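Local structure of DNA polymerase sliding clamp (Archaeoglobus fulgidus, 1RWZ) at residues L127-A135 with L181-A189. The protein probably forms a ring-shaped homotrimer around DNA, a moving platform that tethers the polymerase and other proteins to the template during replication. Sequence-based numbering, arbitrary orientation.
Sequences LPAKIVMDA and LIEFNGGEA
Ile131 faces Phe184 as a non-hydrogen-bonded pair and Val132 faces Glu183 as a hydrogen-bonded one, so 181-189 runs antiparallel along strand 129-134, with Val132 N giving a 2.8 Å bond to Glu183 O. Farther along, Val132 O takes Ile182 N at 3.0 Å and, weakly, Glu183 N; two residues thus sit against one, a classic beta bulge. At the other end Asn185 N bonds to Lys130 O, and the Asn185 side chain continues the pairing. Its amide, tucked between backbone N and carbonyl carbon (chi1 77°), turns back to the strand: ND2 gives a 2.8 Å bond to Pro128 O, while OD1 accepts Lys130 N at 2.9 Å. Gly187 N reaches that same OD1 from the opposite face of the amide plane, closing an Asx turn. One side-chain amide thereby ties three backbone groups together just where the strand pairing ends, and the three bonds fix its rotation.

Ile131 and Phe184 lie side by side on one face of the sheet, CG1 meeting the ring edge at CE1 (3.6 Å), while Ile131 CG2 packs on Leu181 CD2. Over the centre of one face of the Phe184 ring lies Gly186 N. On the other face of the sheet, extended Lys130 slants across Glu183 to a salt bridge, NZ to OE1 at 3.3 Å, whose hydrogen bond is weak, and Val132 CG2 rests against Glu183 CB at 3.6 Å. Strand 210-215 flanks 129-134 on its far side, leaving 183-184 as the short, bulged edge strand of the long antiparallel sheet in this PCNA-fold subunit.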
loop_
_atom_site.group_PDB
_atom_site.type_symbol
_atom_site.label_atom_id
_atom_site.label_comp_id
_atom_site.label_asym_id
_atom_site.label_seq_id
_atom_site.Cartn_x
_atom_site.Cartn_y
_atom_site.Cartn_z
ATOM N N LEU A 127 -29.652 -27.552 -9.226
ATOM C CA LEU A 127 -29.361 -26.525 -10.225
ATOM C C LEU A 127 -28.908 -27.073 -11.575
ATOM O O LEU A 127 -28.010 -27.913 -11.654
ATOM C CB LEU A 127 -28.322 -25.552 -9.665
ATOM C CG LEU A 127 -28.748 -24.941 -8.326
ATOM C CD1 LEU A 127 -27.712 -23.944 -7.852
ATOM C CD2 LEU A 127 -30.100 -24.259 -8.482
ATOM N N PRO A 128 -29.518 -26.575 -12.663
ATOM C CA PRO A 128 -29.244 -26.973 -14.046
ATOM C C PRO A 128 -27.955 -26.492 -14.708
ATOM O O PRO A 128 -27.451 -27.149 -15.614
ATOM C CB PRO A 128 -30.476 -26.471 -14.788
ATOM C CG PRO A 128 -30.774 -25.196 -14.073
ATOM C CD PRO A 128 -30.624 -25.598 -12.615
ATOM N N ALA A 129 -27.428 -25.353 -14.273
ATOM C CA ALA A 129 -26.215 -24.812 -14.883
ATOM C C ALA A 129 -24.968 -24.986 -14.027
ATOM O O ALA A 129 -24.984 -24.716 -12.827
ATOM C CB ALA A 129 -26.415 -23.337 -15.205
ATOM N N LYS A 130 -23.888 -25.435 -14.658
ATOM C CA LYS A 130 -22.618 -25.629 -13.966
ATOM C C LYS A 130 -21.548 -24.938 -14.798
ATOM O O LYS A 130 -21.356 -25.267 -15.970
ATOM C CB LYS A 130 -22.289 -27.117 -13.838
ATOM C CG LYS A 130 -21.000 -27.375 -13.072
ATOM C CD LYS A 130 -20.673 -28.858 -13.018
ATOM C CE LYS A 130 -19.330 -29.087 -12.342
ATOM N NZ LYS A 130 -18.971 -30.535 -12.334
ATOM N N ILE A 131 -20.859 -23.984 -14.182
ATOM C CA ILE A 131 -19.832 -23.207 -14.859
ATOM C C ILE A 131 -18.531 -23.263 -14.069
ATOM O O ILE A 131 -18.518 -22.951 -12.880
ATOM C CB ILE A 131 -20.264 -21.717 -14.979
ATOM C CG1 ILE A 131 -21.644 -21.614 -15.636
ATOM C CG2 ILE A 131 -19.246 -20.938 -15.790
ATOM C CD1 ILE A 131 -22.771 -21.328 -14.655
ATOM N N VAL A 132 -17.444 -23.661 -14.724
ATOM C CA VAL A 132 -16.144 -23.730 -14.059
ATOM C C VAL A 132 -15.210 -22.730 -14.735
ATOM O O VAL A 132 -15.043 -22.745 -15.958
ATOM C CB VAL A 132 -15.537 -25.152 -14.136
ATOM C CG1 VAL A 132 -14.205 -25.194 -13.380
ATOM C CG2 VAL A 132 -16.505 -26.158 -13.529
ATOM N N MET A 133 -14.616 -21.851 -13.932
ATOM C CA MET A 133 -13.729 -20.815 -14.448
ATOM C C MET A 133 -12.674 -20.438 -13.423
ATOM O O MET A 133 -12.626 -20.992 -12.326
ATOM C CB MET A 133 -14.546 -19.565 -14.803
ATOM C CG MET A 133 -15.274 -18.949 -13.607
ATOM S SD MET A 133 -16.360 -17.566 -14.051
ATOM C CE MET A 133 -15.155 -16.400 -14.622
ATOM N N ASP A 134 -11.820 -19.491 -13.795
ATOM C CA ASP A 134 -10.784 -19.013 -12.892
ATOM C C ASP A 134 -11.435 -18.023 -11.930
ATOM O O ASP A 134 -12.161 -17.131 -12.362
ATOM C CB ASP A 134 -9.691 -18.297 -13.677
ATOM C CG ASP A 134 -8.580 -17.795 -12.784
ATOM O OD1 ASP A 134 -7.692 -18.596 -12.434
ATOM O OD2 ASP A 134 -8.609 -16.602 -12.419
ATOM N N ALA A 135 -11.177 -18.183 -10.637
ATOM C CA ALA A 135 -11.759 -17.305 -9.622
ATOM C C ALA A 135 -11.307 -15.856 -9.777
ATOM O O ALA A 135 -12.055 -14.929 -9.459
ATOM C CB ALA A 135 -11.410 -17.815 -8.231
ATOM N N LEU A 181 -14.476 -21.250 -21.198
ATOM C CA LEU A 181 -14.600 -21.759 -19.834
ATOM C C LEU A 181 -13.828 -23.060 -19.654
ATOM O O LEU A 181 -13.566 -23.767 -20.625
ATOM C CB LEU A 181 -16.078 -21.988 -19.506
ATOM C CG LEU A 181 -16.933 -20.716 -19.500
ATOM C CD1 LEU A 181 -18.410 -21.077 -19.560
ATOM C CD2 LEU A 181 -16.615 -19.906 -18.247
ATOM N N ILE A 182 -13.471 -23.375 -18.412
ATOM C CA ILE A 182 -12.738 -24.606 -18.121
ATOM C C ILE A 182 -13.673 -25.800 -18.304
ATOM O O ILE A 182 -13.288 -26.826 -18.865
ATOM C CB ILE A 182 -12.170 -24.584 -16.684
ATOM C CG1 ILE A 182 -11.172 -23.429 -16.547
ATOM C CG2 ILE A 182 -11.491 -25.914 -16.364
ATOM C CD1 ILE A 182 -10.653 -23.206 -15.133
ATOM N N GLU A 183 -14.905 -25.655 -17.823
ATOM C CA GLU A 183 -15.933 -26.685 -17.946
ATOM C C GLU A 183 -17.268 -25.946 -17.968
ATOM O O GLU A 183 -17.440 -24.956 -17.259
ATOM C CB GLU A 183 -15.883 -27.663 -16.764
ATOM C CG GLU A 183 -16.978 -28.726 -16.810
ATOM C CD GLU A 183 -16.903 -29.725 -15.665
ATOM O OE1 GLU A 183 -17.888 -30.469 -15.468
ATOM O OE2 GLU A 183 -15.865 -29.775 -14.965
ATOM N N PHE A 184 -18.204 -26.416 -18.786
ATOM C CA PHE A 184 -19.506 -25.768 -18.905
ATOM C C PHE A 184 -20.515 -26.769 -19.450
ATOM O O PHE A 184 -20.241 -27.450 -20.436
ATOM C CB PHE A 184 -19.392 -24.576 -19.853
ATOM C CG PHE A 184 -20.665 -23.799 -20.017
ATOM C CD1 PHE A 184 -21.299 -23.232 -18.912
ATOM C CD2 PHE A 184 -21.212 -23.601 -21.281
ATOM C CE1 PHE A 184 -22.461 -22.472 -19.065
ATOM C CE2 PHE A 184 -22.371 -22.845 -21.448
ATOM C CZ PHE A 184 -22.998 -22.279 -20.336
ATOM N N ASN A 185 -21.688 -26.847 -18.828
ATOM C CA ASN A 185 -22.695 -27.803 -19.274
ATOM C C ASN A 185 -23.822 -27.195 -20.110
ATOM O O ASN A 185 -24.747 -27.898 -20.514
ATOM C CB ASN A 185 -23.260 -28.553 -18.062
ATOM C CG ASN A 185 -24.246 -27.726 -17.264
ATOM O OD1 ASN A 185 -24.226 -26.497 -17.304
ATOM N ND2 ASN A 185 -25.108 -28.402 -16.520
ATOM N N GLY A 186 -23.735 -25.895 -20.374
ATOM C CA GLY A 186 -24.740 -25.223 -21.183
ATOM C C GLY A 186 -26.143 -25.143 -20.604
ATOM O O GLY A 186 -27.098 -24.869 -21.334
ATOM N N GLY A 187 -26.274 -25.380 -19.302
ATOM C CA GLY A 187 -27.578 -25.322 -18.666
ATOM C C GLY A 187 -28.197 -23.939 -18.744
ATOM O O GLY A 187 -27.491 -22.932 -18.725
ATOM N N GLU A 188 -29.522 -23.883 -18.833
ATOM C CA GLU A 188 -30.219 -22.606 -18.911
ATOM C C GLU A 188 -30.626 -22.145 -17.517
ATOM O O GLU A 188 -31.312 -22.867 -16.793
ATOM C CB GLU A 188 -31.458 -22.728 -19.805
ATOM C CG GLU A 188 -31.128 -23.084 -21.248
ATOM C CD GLU A 188 -32.342 -23.043 -22.156
ATOM O OE1 GLU A 188 -33.343 -23.726 -21.850
ATOM O OE2 GLU A 188 -32.291 -22.330 -23.179
ATOM N N ALA A 189 -30.193 -20.943 -17.152
ATOM C CA ALA A 189 -30.498 -20.377 -15.843
ATOM C C ALA A 189 -30.306 -18.865 -15.847
ATOM O O ALA A 189 -29.498 -18.331 -16.604
ATOM C CB ALA A 189 -29.606 -21.009 -14.784
#